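Local coordinates for protein mucin-like protocadherin (Homo sapiens, PDB 6OAE) that probably serves as a calcium-dependent adhesion molecule that pairs with the cadherin CDHR2 between neighbouring microvilli of the epithelial brush border, seen here as its two N-terminal cadherin repeats, at residues 6-11 and 26-31; 34-39 and 72-77; 65-70 and 85-90; 114-119 and 160-165; 172-177 and 198-203. All coordinates share one frame; numbering follows the deposited sequence. Where two conformers were deposited one is given.

Contact 1: residues 6-11 and 26-31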
# COMPACT_ATOMS: atom_id res chain seq x y z
N CYS A 6 18.18 -3.75 -35.17
CA CYS A 6 17.56 -4.43 -34.01
C CYS A 6 16.14 -3.90 -33.82
O CYS A 6 15.96 -2.70 -34.00
CB CYS A 6 18.28 -4.13 -32.72
SG CYS A 6 19.64 -5.26 -32.38
N SER A 7 15.21 -4.78 -33.46
CA SER A 7 13.81 -4.43 -33.15
C SER A 7 13.22 -5.41 -32.13
O SER A 7 13.77 -6.54 -31.93
CB SER A 7 12.97 -4.39 -34.40
OG SER A 7 12.90 -5.67 -35.01
N VAL A 8 12.16 -4.95 -31.49
CA VAL A 8 11.22 -5.73 -30.65
C VAL A 8 9.83 -5.34 -31.13
O VAL A 8 9.64 -4.15 -31.53
CB VAL A 8 11.44 -5.46 -29.15
CG1 VAL A 8 12.83 -5.90 -28.73
CG2 VAL A 8 11.21 -3.99 -28.75
N ASN A 9 8.90 -6.29 -31.11
CA ASN A 9 7.48 -6.08 -31.51
C ASN A 9 6.71 -5.44 -30.36
O ASN A 9 5.63 -4.95 -30.60
CB ASN A 9 6.83 -7.39 -31.97
CG ASN A 9 6.42 -8.31 -30.84
OD1 ASN A 9 7.18 -8.53 -29.89
ND2 ASN A 9 5.23 -8.88 -30.93
N LYS A 10 7.25 -5.46 -29.14
CA LYS A 10 6.57 -4.92 -27.93
C LYS A 10 7.63 -4.41 -26.98
O LYS A 10 8.64 -5.08 -26.82
CB LYS A 10 5.68 -6.00 -27.31
CG LYS A 10 4.86 -5.54 -26.11
CD LYS A 10 3.95 -6.60 -25.55
CE LYS A 10 3.34 -6.16 -24.24
NZ LYS A 10 2.41 -7.16 -23.67
N ASP A 11 7.44 -3.24 -26.39
CA ASP A 11 8.48 -2.65 -25.51
C ASP A 11 7.88 -2.07 -24.24
O ASP A 11 8.67 -1.56 -23.43
CB ASP A 11 9.34 -1.67 -26.30
CG ASP A 11 8.64 -0.46 -26.86
OD1 ASP A 11 7.46 -0.25 -26.51
OD2 ASP A 11 9.28 0.28 -27.65
N VAL A 26 10.14 -10.73 -24.34
CA VAL A 26 10.15 -10.40 -25.79
C VAL A 26 11.37 -11.01 -26.48
O VAL A 26 12.44 -11.09 -25.86
CB VAL A 26 10.05 -8.87 -25.97
CG1 VAL A 26 11.34 -8.15 -25.62
CG2 VAL A 26 9.58 -8.50 -27.36
N ASP A 27 11.17 -11.40 -27.72
CA ASP A 27 12.24 -11.79 -28.67
C ASP A 27 12.86 -10.50 -29.22
O ASP A 27 12.12 -9.56 -29.59
CB ASP A 27 11.69 -12.74 -29.73
CG ASP A 27 11.29 -14.11 -29.19
OD1 ASP A 27 11.22 -14.29 -27.95
OD2 ASP A 27 11.06 -14.99 -30.01
N ILE A 28 14.18 -10.42 -29.23
CA ILE A 28 14.91 -9.27 -29.82
C ILE A 28 15.35 -9.73 -31.20
O ILE A 28 16.07 -10.75 -31.29
CB ILE A 28 16.09 -8.84 -28.94
CG1 ILE A 28 15.64 -8.56 -27.50
CG2 ILE A 28 16.82 -7.64 -29.55
CD1 ILE A 28 16.77 -8.58 -26.49
N HIS A 29 14.89 -9.04 -32.24
CA HIS A 29 15.32 -9.28 -33.64
C HIS A 29 16.69 -8.61 -33.79
O HIS A 29 16.75 -7.36 -33.65
CB HIS A 29 14.31 -8.78 -34.67
CG HIS A 29 14.87 -8.79 -36.06
ND1 HIS A 29 15.16 -9.96 -36.73
CD2 HIS A 29 15.24 -7.78 -36.88
CE1 HIS A 29 15.66 -9.67 -37.92
NE2 HIS A 29 15.72 -8.34 -38.03
N VAL A 30 17.72 -9.42 -34.03
CA VAL A 30 19.13 -8.96 -34.12
C VAL A 30 19.61 -9.25 -35.54
O VAL A 30 19.52 -10.39 -35.97
CB VAL A 30 20.00 -9.64 -33.05
CG1 VAL A 30 21.45 -9.17 -33.13
CG2 VAL A 30 19.45 -9.40 -31.64
N PRO A 31 20.10 -8.25 -36.31
CA PRO A 31 20.59 -8.51 -37.66
C PRO A 31 21.86 -9.37 -37.60
O PRO A 31 22.61 -9.23 -36.63
CB PRO A 31 20.92 -7.12 -38.25
CG PRO A 31 20.24 -6.13 -37.31
CD PRO A 31 20.21 -6.82 -35.95
O HOH W 1 9.83 -8.95 -30.87
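Ser7 and His29 form a single antiparallel bridge, with Ser7 N donating to His29 O at 3.0 Å and His29 N answering to Ser7 O at 2.8 Å. Over the touching parts the two backbones run 160° apart in direction. The bridge belongs to the Greek-key beta sandwich of the first cadherin repeat, where the chain leading to strand 12-16 lies along strand 26-27 and the residues after it. His29 O also receives the CA-H of Cys6, 3.1 Å from CA to O. Beyond the bridge, Val8 and Ile28 lie side by side, and Val8 CG1 meets Ile28 CG1 at 4.1 Å. Val26 follows on, its CG2 anti to the backbone N, which carries this methyl past Asn9 to within 3.6 Å of Lys10 O. At the other end, Cys6 SG packs 3.9 Å from Pro31 CD, while its disulfide to Cys74 ties this edge to strand 67-76. Asp27 OD1 is hydrogen-bonded to Gln53 NE2. One water bridges Asn9 and Asp27: it accepts from Asn9 N and donates to Asn9 OD1 and, at 2.7 Å, to Asp27 O.

Contact 2: residues 34-39 and 72-77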
# COMPACT_ATOMS: atom_id res chain seq x y z
N GLN A 34 25.42 -8.55 -35.63
CA GLN A 34 25.21 -7.69 -34.43
C GLN A 34 25.00 -8.59 -33.20
O GLN A 34 24.66 -9.75 -33.37
CB GLN A 34 24.03 -6.73 -34.64
CG GLN A 34 24.37 -5.53 -35.53
CD GLN A 34 23.21 -4.59 -35.75
OE1 GLN A 34 22.48 -4.25 -34.82
NE2 GLN A 34 23.03 -4.17 -36.99
N GLU A 35 25.22 -8.04 -32.00
CA GLU A 35 24.94 -8.69 -30.70
C GLU A 35 24.20 -7.69 -29.82
O GLU A 35 24.53 -6.48 -29.88
CB GLU A 35 26.22 -9.16 -30.01
CG GLU A 35 26.78 -10.44 -30.59
CD GLU A 35 28.12 -10.89 -30.02
OE1 GLU A 35 28.80 -11.70 -30.69
OE2 GLU A 35 28.49 -10.44 -28.92
N VAL A 36 23.24 -8.15 -29.02
CA VAL A 36 22.47 -7.26 -28.09
C VAL A 36 22.86 -7.63 -26.66
O VAL A 36 22.89 -8.82 -26.35
CB VAL A 36 20.95 -7.31 -28.33
CG1 VAL A 36 20.34 -8.68 -28.04
CG2 VAL A 36 20.24 -6.21 -27.55
N THR A 37 23.13 -6.62 -25.85
CA THR A 37 23.50 -6.72 -24.42
C THR A 37 22.75 -5.64 -23.66
O THR A 37 22.29 -4.68 -24.32
CB THR A 37 25.02 -6.58 -24.25
OG1 THR A 37 25.38 -5.27 -24.69
CG2 THR A 37 25.80 -7.62 -25.03
N LEU A 38 22.63 -5.78 -22.34
CA LEU A 38 22.01 -4.74 -21.48
C LEU A 38 23.02 -3.61 -21.32
O LEU A 38 24.20 -3.92 -21.09
CB LEU A 38 21.62 -5.33 -20.11
CG LEU A 38 20.39 -6.23 -20.12
CD1 LEU A 38 20.17 -6.87 -18.75
CD2 LEU A 38 19.14 -5.46 -20.54
N GLY A 39 22.56 -2.36 -21.46
CA GLY A 39 23.33 -1.14 -21.18
C GLY A 39 23.21 -0.72 -19.73
O GLY A 39 22.34 -1.29 -18.99
N LEU A 72 18.68 -1.86 -24.31
CA LEU A 72 19.20 -2.90 -25.23
C LEU A 72 20.19 -2.20 -26.14
O LEU A 72 19.74 -1.30 -26.87
CB LEU A 72 18.08 -3.54 -26.04
CG LEU A 72 16.83 -3.98 -25.27
CD1 LEU A 72 16.02 -4.95 -26.09
CD2 LEU A 72 17.19 -4.59 -23.93
N LEU A 73 21.45 -2.60 -26.07
CA LEU A 73 22.56 -2.05 -26.88
C LEU A 73 22.82 -3.03 -28.00
O LEU A 73 23.18 -4.18 -27.70
CB LEU A 73 23.82 -1.87 -26.01
CG LEU A 73 23.73 -0.89 -24.84
CD1 LEU A 73 25.08 -0.78 -24.14
CD2 LEU A 73 23.26 0.49 -25.28
N CYS A 74 22.63 -2.61 -29.25
CA CYS A 74 22.83 -3.46 -30.45
C CYS A 74 24.15 -3.09 -31.11
O CYS A 74 24.19 -2.09 -31.83
CB CYS A 74 21.64 -3.35 -31.37
SG CYS A 74 20.25 -4.29 -30.72
N GLN A 75 25.19 -3.89 -30.86
CA GLN A 75 26.59 -3.61 -31.24
C GLN A 75 27.02 -4.55 -32.38
O GLN A 75 26.45 -5.65 -32.49
CB GLN A 75 27.49 -3.78 -30.02
CG GLN A 75 27.06 -2.93 -28.82
CD GLN A 75 28.02 -3.03 -27.66
OE1 GLN A 75 29.03 -3.72 -27.72
NE2 GLN A 75 27.70 -2.34 -26.58
N SER A 76 27.99 -4.10 -33.19
CA SER A 76 28.66 -4.87 -34.27
C SER A 76 30.17 -4.69 -34.10
O SER A 76 30.65 -3.55 -34.31
CB SER A 76 28.22 -4.43 -35.64
OG SER A 76 28.89 -5.18 -36.65
N GLY A 77 30.88 -5.75 -33.72
CA GLY A 77 32.31 -5.70 -33.37
C GLY A 77 32.58 -4.80 -32.17
O GLY A 77 33.69 -4.26 -32.08
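Leu73 lies across from Thr37 in an antiparallel hydrogen-bonded pair, and its side chain runs along strand 35-38 towards Gly39. Its CB starts 3.6 Å from Thr37 O and passes the threonine hydroxyl. CG stands anti to the carbonyl carbon (chi1 -63°), which turns the branch towards the end of the opposite strand and sets CG 3.7 Å from Gly39 CA. CD1 finishes over the same glycine, 3.5 Å from its CA, where backbone alone receives the methyl. The peptide beneath is held in both directions: Leu73 N donates to Thr37 O at 2.8 Å and Thr37 N to Leu73 O. Glu35 and Gln75 repeat the pattern two residues on, with Glu35 N 2.7 Å from Gln75 O. The side chains of Val36, Leu38, Leu72 and Cys74 project from the other face. There Val36 CG2 touches Leu72 CB and lies 3.7 Å from Cys74 SG, the sulphur that is disulfide-bonded to Cys6. Leu38 CD2 meets Leu72 CD2 at an oblique crossing, 4.0 Å away. Beyond the strand pairing, the extended Gln34 sets OE1 near Cys74 CB, and its NE2 makes a weak hydrogen bond to Gln4 O. Strand 35-38 is one edge of its sheet, with strand 79-91 on the far side of strand 67-76. Across the sandwich, Phe47 and Ile49 of strand 47-50 pack on Leu38, and Ile49 also reaches Val36 and Leu72.

Contact 3: residues 65-70 and 85-90; sequences KSLLEA and RVFVSV
Glu69 OE1 is approached by two groups of the neighbouring strand, Arg85 NH1 at 3.1 Å in a salt bridge and the ring edge of Phe87, whose CE1 lies 3.2 Å away. The arginine nitrogen comes from above the carboxylate plane, yet the oxygen lies close to the guanidinium plane, and the N-H points at it only moderately straight, at 145°. The carboxylate stands almost perpendicular to the Phe87 ring (89°), and the slightly positive ring hydrogens would probably favour an oxygen there. Glu69 CG is anti to the backbone N (chi1 169°), and from there the extended chain runs alongside the ring, CG 3.6 Å from Phe87 CE1. Arg85 bends at its second torsion to reach across, and its NH2 is taken by Gln83. Replacing Glu69 by an alanine would probably leave Arg85 NH1 without its charged mate and take the carboxylate away from the edge of the Phe87 ring. Glu69 and Phe87 lie on one face of the hairpin formed by strands 67-76 and 79-91 in the sandwich of the first cadherin repeat. Paired backbone bonds join Leu68 with Val88 and Ala70 with Val86. Their side chains turn to the other face, into the core against Phe47 and Leu54, with Leu68 CB 4.1 Å from Val88 CB. Further on, Val90 N donates to Ser66 O at 2.8 Å, from above the carbonyl plane.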
# COMPACT_ATOMS: atom_id res chain seq x y z
N LYS A 65 9.97 -0.42 -6.23
CA LYS A 65 10.20 0.25 -7.54
C LYS A 65 9.07 -0.13 -8.49
O LYS A 65 8.85 -1.34 -8.68
CB LYS A 65 11.58 -0.17 -8.06
CG LYS A 65 12.16 0.71 -9.16
CD LYS A 65 13.47 0.18 -9.70
CE LYS A 65 14.61 0.20 -8.70
NZ LYS A 65 15.08 1.58 -8.44
N SER A 66 8.38 0.86 -9.07
CA SER A 66 7.15 0.69 -9.89
C SER A 66 7.47 0.67 -11.39
O SER A 66 6.56 0.36 -12.18
CB SER A 66 6.16 1.77 -9.56
OG SER A 66 6.64 3.03 -10.00
N LEU A 67 8.69 1.01 -11.79
CA LEU A 67 9.08 1.07 -13.22
C LEU A 67 10.47 0.49 -13.38
O LEU A 67 11.41 0.95 -12.69
CB LEU A 67 9.01 2.53 -13.69
CG LEU A 67 9.27 2.75 -15.17
CD1 LEU A 67 8.04 2.38 -16.01
CD2 LEU A 67 9.70 4.20 -15.41
N LEU A 68 10.60 -0.52 -14.24
CA LEU A 68 11.88 -1.20 -14.52
C LEU A 68 12.19 -0.90 -15.98
O LEU A 68 11.26 -1.01 -16.80
CB LEU A 68 11.75 -2.70 -14.24
CG LEU A 68 11.08 -3.07 -12.92
CD1 LEU A 68 10.93 -4.59 -12.79
CD2 LEU A 68 11.84 -2.51 -11.74
N GLU A 69 13.43 -0.52 -16.28
CA GLU A 69 13.89 -0.13 -17.62
C GLU A 69 15.03 -1.05 -18.05
O GLU A 69 15.93 -1.28 -17.26
CB GLU A 69 14.29 1.35 -17.58
CG GLU A 69 15.03 1.83 -18.81
CD GLU A 69 15.08 3.34 -18.95
OE1 GLU A 69 15.01 3.83 -20.10
OE2 GLU A 69 15.19 4.03 -17.91
N ALA A 70 14.98 -1.53 -19.28
CA ALA A 70 16.06 -2.29 -19.92
C ALA A 70 16.55 -1.45 -21.09
O ALA A 70 15.70 -1.04 -21.91
CB ALA A 70 15.58 -3.63 -20.39
N ARG A 85 14.71 0.76 -25.87
CA ARG A 85 14.27 0.75 -24.45
C ARG A 85 13.09 -0.20 -24.32
O ARG A 85 12.22 -0.25 -25.24
CB ARG A 85 13.89 2.14 -23.93
CG ARG A 85 14.98 3.19 -24.09
CD ARG A 85 16.34 2.75 -23.54
NE ARG A 85 17.33 3.74 -23.94
CZ ARG A 85 17.53 4.88 -23.30
NH1 ARG A 85 16.81 5.18 -22.23
NH2 ARG A 85 18.45 5.73 -23.73
N VAL A 86 13.06 -0.93 -23.22
CA VAL A 86 11.88 -1.72 -22.79
C VAL A 86 11.51 -1.27 -21.38
O VAL A 86 12.44 -1.20 -20.52
CB VAL A 86 12.12 -3.23 -22.83
CG1 VAL A 86 10.94 -3.97 -22.19
CG2 VAL A 86 12.40 -3.70 -24.24
N PHE A 87 10.23 -0.99 -21.16
CA PHE A 87 9.69 -0.61 -19.84
C PHE A 87 8.79 -1.71 -19.30
O PHE A 87 7.90 -2.18 -20.02
CB PHE A 87 8.92 0.70 -19.97
CG PHE A 87 9.81 1.92 -20.09
CD1 PHE A 87 11.19 1.81 -20.23
CD2 PHE A 87 9.27 3.18 -20.09
CE1 PHE A 87 11.98 2.95 -20.33
CE2 PHE A 87 10.07 4.31 -20.19
CZ PHE A 87 11.42 4.19 -20.30
N VAL A 88 9.02 -2.07 -18.05
CA VAL A 88 8.06 -2.90 -17.27
C VAL A 88 7.40 -1.97 -16.27
O VAL A 88 8.08 -1.49 -15.34
CB VAL A 88 8.70 -4.11 -16.59
CG1 VAL A 88 7.66 -4.87 -15.79
CG2 VAL A 88 9.38 -5.03 -17.60
N SER A 89 6.13 -1.70 -16.47
CA SER A 89 5.27 -0.96 -15.54
C SER A 89 4.75 -1.97 -14.52
O SER A 89 4.00 -2.87 -14.91
CB SER A 89 4.19 -0.26 -16.28
OG SER A 89 3.33 0.36 -15.36
N VAL A 90 5.12 -1.81 -13.25
CA VAL A 90 4.70 -2.73 -12.16
C VAL A 90 3.36 -2.23 -11.61
O VAL A 90 3.26 -1.04 -11.28
CB VAL A 90 5.76 -2.82 -11.05
CG1 VAL A 90 5.32 -3.78 -9.96
CG2 VAL A 90 7.12 -3.21 -11.61
O HOH W 2 3.38 1.14 -12.37

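Contact 4: residues 114-119 and 160-165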
# COMPACT_ATOMS: atom_id res chain seq x y z
N LYS A 114 -17.28 19.67 26.31
CA LYS A 114 -18.46 20.16 25.55
C LYS A 114 -18.89 19.09 24.55
O LYS A 114 -18.00 18.51 23.88
CB LYS A 114 -18.17 21.49 24.86
CG LYS A 114 -17.60 22.59 25.77
CD LYS A 114 -18.22 22.68 27.17
CE LYS A 114 -19.71 23.00 27.18
NZ LYS A 114 -19.98 24.36 26.65
N VAL A 115 -20.19 18.82 24.44
CA VAL A 115 -20.76 17.87 23.44
C VAL A 115 -20.36 18.37 22.04
O VAL A 115 -20.29 19.60 21.84
CB VAL A 115 -22.29 17.72 23.61
CG1 VAL A 115 -22.91 16.93 22.46
CG2 VAL A 115 -22.64 17.09 24.94
N ASN A 116 -20.07 17.43 21.12
CA ASN A 116 -19.58 17.66 19.73
C ASN A 116 -18.09 17.98 19.67
O ASN A 116 -17.61 18.20 18.55
CB ASN A 116 -20.36 18.74 18.98
CG ASN A 116 -21.53 18.16 18.26
OD1 ASN A 116 -21.37 17.23 17.48
ND2 ASN A 116 -22.71 18.68 18.54
N SER A 117 -17.38 17.98 20.79
CA SER A 117 -15.92 18.21 20.85
C SER A 117 -15.22 17.00 20.21
O SER A 117 -15.67 15.86 20.48
CB SER A 117 -15.41 18.37 22.27
OG SER A 117 -15.92 19.54 22.89
N THR A 118 -14.15 17.24 19.47
CA THR A 118 -13.18 16.17 19.13
C THR A 118 -12.43 15.85 20.41
O THR A 118 -11.89 16.80 21.01
CB THR A 118 -12.24 16.57 17.99
OG1 THR A 118 -13.02 16.71 16.82
CG2 THR A 118 -11.16 15.54 17.74
N VAL A 119 -12.39 14.58 20.84
CA VAL A 119 -11.67 14.16 22.07
C VAL A 119 -10.38 13.42 21.69
O VAL A 119 -9.42 13.45 22.49
CB VAL A 119 -12.60 13.33 22.98
CG1 VAL A 119 -11.88 12.60 24.08
CG2 VAL A 119 -13.70 14.22 23.57
N ALA A 160 -11.34 10.56 13.81
CA ALA A 160 -11.33 11.44 14.99
C ALA A 160 -12.48 10.96 15.86
O ALA A 160 -13.54 10.64 15.29
CB ALA A 160 -11.50 12.88 14.61
N LEU A 161 -12.28 10.90 17.17
CA LEU A 161 -13.34 10.46 18.11
C LEU A 161 -14.02 11.71 18.65
O LEU A 161 -13.33 12.59 19.21
CB LEU A 161 -12.75 9.59 19.22
CG LEU A 161 -13.79 8.80 20.01
CD1 LEU A 161 -14.44 7.74 19.14
CD2 LEU A 161 -13.19 8.16 21.25
N ARG A 162 -15.33 11.79 18.46
CA ARG A 162 -16.18 12.92 18.86
C ARG A 162 -17.01 12.53 20.08
O ARG A 162 -17.53 11.40 20.11
CB ARG A 162 -17.02 13.32 17.65
CG ARG A 162 -18.10 14.36 17.94
CD ARG A 162 -18.95 14.67 16.72
NE ARG A 162 -19.58 13.44 16.29
CZ ARG A 162 -19.78 13.06 15.04
NH1 ARG A 162 -19.41 13.84 14.04
NH2 ARG A 162 -20.32 11.89 14.79
N LEU A 163 -17.16 13.44 21.05
CA LEU A 163 -18.14 13.28 22.15
C LEU A 163 -19.53 13.68 21.63
O LEU A 163 -19.69 14.81 21.11
CB LEU A 163 -17.72 14.14 23.35
CG LEU A 163 -18.65 14.06 24.55
CD1 LEU A 163 -18.62 12.69 25.21
CD2 LEU A 163 -18.29 15.13 25.57
N ASP A 164 -20.50 12.80 21.78
CA ASP A 164 -21.88 12.99 21.24
C ASP A 164 -22.91 13.29 22.32
O ASP A 164 -23.97 13.79 21.95
CB ASP A 164 -22.32 11.75 20.51
CG ASP A 164 -21.42 11.48 19.33
OD1 ASP A 164 -21.07 12.47 18.63
OD2 ASP A 164 -21.08 10.30 19.13
N ARG A 165 -22.65 12.96 23.58
CA ARG A 165 -23.62 13.20 24.68
C ARG A 165 -22.86 13.54 25.94
O ARG A 165 -21.73 13.08 26.13
CB ARG A 165 -24.51 11.97 24.91
CG ARG A 165 -25.60 11.81 23.86
CD ARG A 165 -26.31 10.48 24.01
NE ARG A 165 -27.09 10.42 25.24
CZ ARG A 165 -28.35 10.85 25.37
NH1 ARG A 165 -28.95 10.73 26.55
NH2 ARG A 165 -29.01 11.40 24.35
O HOH W 3 -22.37 14.79 18.10
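Arg162 sends CG anti to its own N (chi1 172°) and then bends at chi3 (60°), which lays CD 3.6 Å from Asn116 OD1 and turns NE back onto Asp164. The amide and guanidinium planes stand 81° apart, the two side chains running side by side. Opposite lies a type II beta turn, Lys114 to Ser117, that leads into strand 118-120 at the edge of a sheet in the second cadherin repeat. Ser117 N and OG both reach Lys114 O from the same face. Val119 N donates to Leu161 O at 2.7 Å, and further backbone bonds run from Leu163 N to Ser117 O and from Asn116 N to Leu163 O. Leu163 CD2 lies 3.8 Å from Lys114 O, the carbonyl that opens the turn, and Val119 CG2 packs on Leu163 CB. Val115 CG1 touches Asp164 O. Arg162 NE makes a salt bridge to the syn lone pair of Asp164 OD1, while Ser152 OG bonds both Arg162 NH2 and Asp164 OD2. An alanine in place of Arg162 is likely to leave Asp164 without its cationic mate and Asn116 without the methylene beside its amide. One water donates to Asn116 OD1 and to Asp164 OD1, 2.7 Å from the latter.

Contact 5: residues 172-177 and 198-203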
# COMPACT_ATOMS: atom_id res chain seq x y z
N ARG A 172 -21.16 6.32 34.29
CA ARG A 172 -20.28 5.55 33.36
C ARG A 172 -18.90 6.19 33.30
O ARG A 172 -18.62 7.01 32.43
CB ARG A 172 -20.99 5.46 32.01
CG ARG A 172 -20.39 4.41 31.10
CD ARG A 172 -21.25 4.16 29.88
NE ARG A 172 -22.30 3.20 30.15
CZ ARG A 172 -23.59 3.48 30.41
NH1 ARG A 172 -24.42 2.48 30.64
NH2 ARG A 172 -24.04 4.73 30.44
N PRO A 173 -18.00 5.85 34.24
CA PRO A 173 -16.65 6.42 34.27
C PRO A 173 -15.69 5.77 33.27
O PRO A 173 -14.67 6.38 33.03
CB PRO A 173 -16.16 6.11 35.67
CG PRO A 173 -16.86 4.80 36.00
CD PRO A 173 -18.22 4.91 35.36
N ASN A 174 -16.01 4.57 32.77
CA ASN A 174 -15.16 3.79 31.82
C ASN A 174 -16.00 3.40 30.61
O ASN A 174 -17.13 2.87 30.81
CB ASN A 174 -14.53 2.54 32.44
CG ASN A 174 -13.82 1.65 31.43
OD1 ASN A 174 -14.44 1.03 30.56
ND2 ASN A 174 -12.50 1.57 31.54
N MET A 175 -15.48 3.64 29.41
CA MET A 175 -16.09 3.22 28.12
C MET A 175 -14.97 2.59 27.29
O MET A 175 -13.95 3.27 27.08
CB MET A 175 -16.71 4.39 27.35
CG MET A 175 -18.11 4.75 27.84
SD MET A 175 -18.47 6.50 27.97
CE MET A 175 -17.17 7.02 29.07
N THR A 176 -15.13 1.34 26.86
CA THR A 176 -14.11 0.65 26.04
C THR A 176 -14.70 0.32 24.68
O THR A 176 -15.88 -0.08 24.59
CB THR A 176 -13.53 -0.55 26.77
OG1 THR A 176 -12.97 -0.04 27.98
CG2 THR A 176 -12.44 -1.24 25.98
N PHE A 177 -13.87 0.49 23.65
CA PHE A 177 -14.21 0.26 22.23
C PHE A 177 -13.16 -0.62 21.57
O PHE A 177 -11.99 -0.54 21.95
CB PHE A 177 -14.23 1.57 21.46
CG PHE A 177 -15.29 2.54 21.89
CD1 PHE A 177 -16.59 2.40 21.44
CD2 PHE A 177 -14.99 3.59 22.73
CE1 PHE A 177 -17.57 3.30 21.83
CE2 PHE A 177 -15.97 4.48 23.13
CZ PHE A 177 -17.27 4.33 22.68
N THR A 198 -7.74 -1.58 20.90
CA THR A 198 -8.71 -1.27 21.99
C THR A 198 -8.50 0.20 22.39
O THR A 198 -7.33 0.67 22.45
CB THR A 198 -8.59 -2.30 23.12
OG1 THR A 198 -9.07 -3.58 22.67
CG2 THR A 198 -9.40 -1.94 24.34
N LEU A 199 -9.60 0.93 22.59
CA LEU A 199 -9.60 2.32 23.09
C LEU A 199 -10.32 2.31 24.42
O LEU A 199 -11.45 1.79 24.47
CB LEU A 199 -10.33 3.28 22.15
CG LEU A 199 -9.71 3.49 20.78
CD1 LEU A 199 -10.61 4.41 19.98
CD2 LEU A 199 -8.32 4.07 20.92
N VAL A 200 -9.70 2.86 25.44
CA VAL A 200 -10.30 2.99 26.79
C VAL A 200 -10.48 4.48 27.05
O VAL A 200 -9.46 5.20 27.08
CB VAL A 200 -9.42 2.30 27.84
CG1 VAL A 200 -9.96 2.51 29.23
CG2 VAL A 200 -9.26 0.81 27.54
N LEU A 201 -11.72 4.92 27.22
CA LEU A 201 -12.07 6.31 27.57
C LEU A 201 -12.39 6.32 29.07
O LEU A 201 -13.38 5.62 29.47
CB LEU A 201 -13.27 6.76 26.74
CG LEU A 201 -12.98 7.16 25.28
CD1 LEU A 201 -12.26 8.47 25.22
CD2 LEU A 201 -12.18 6.11 24.53
N ASN A 202 -11.58 7.04 29.85
CA ASN A 202 -11.72 7.15 31.32
C ASN A 202 -12.19 8.57 31.66
O ASN A 202 -11.43 9.52 31.37
CB ASN A 202 -10.42 6.78 32.03
CG ASN A 202 -10.61 6.68 33.53
OD1 ASN A 202 -11.63 6.18 33.99
ND2 ASN A 202 -9.63 7.16 34.28
N VAL A 203 -13.39 8.69 32.22
CA VAL A 203 -13.99 10.00 32.56
C VAL A 203 -13.34 10.44 33.87
O VAL A 203 -13.31 9.64 34.79
CB VAL A 203 -15.53 9.92 32.69
CG1 VAL A 203 -16.14 11.26 33.06
CG2 VAL A 203 -16.16 9.39 31.42
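The hairpin of strands 174-182 and 194-204 brings Met175 opposite Leu201 and Phe177 opposite Leu199 in antiparallel hydrogen-bonded pairs. Each pair is closed by two backbone bonds, such as Leu201 N to Met175 O at 2.8 Å, and the axes of the short strand segments run 166° apart. Val203 N extends the ladder to Pro173 O, its donor tilted somewhat out of the carbonyl plane. The Met175 chain bends at chi2 (139°, away from the usual staggered values) and again at chi3, which swings CE to 3.5 Å from Val203 CG2, closer than carbons usually lie. The same valine methyl also reaches Arg172 O, at 3.6 Å. Phe177 turns its ring so that the edge, at CD2, faces Leu201 CD2 at 4.2 Å. Met175, Phe177, Leu199 and Leu201 point into the core of the second cadherin repeat, a Greek-key beta sandwich, where Phe151 of the opposite sheet packs on Met175, Phe177 and Leu201, and Leu140 covers Phe177 and Leu199. On the reverse face, Thr176 and Val200 form a non-hydrogen-bonded pair whose side chains lie side by side, Thr176 OG1 3.8 Å from Val200 CG2; this hydroxyl donates to Asn174 OD1. The threonine methyl is anti to the backbone N, which directs it across to Thr198 CG2 on the neighbouring strand, at 3.5 Å. Strand 104-110 continues the sheet past strand 194-204, placing Glu106 against Val200. On the other flank Thr176 N donates to Thr144 OG1.

How the contacts relate
Contacts 1, 2 and 3 lie in the first cadherin repeat, contacts 4 and 5 in the second. Contact 1 closes before contact 2 opens, contacts 2 and 3 alternate along the chain, and contacts 4 and 5 follow in series. Contacts 1 and 2, centres about 12 Å apart, share the Cys6-Cys74 disulfide; contacts 2 and 3 share strand 67-76 in one four-stranded sheet. Between contacts 1 and 3 the backbones of Asp11 and Phe87 hydrogen-bond. Contacts 4 and 5 sit in the two facing sheets, centres about 14 Å apart, and meet where Leu161 packs on Leu201. Contacts 3 and 4 have centres about 49 Å apart, in two sandwiches joined end to end through a calcium-bound linker.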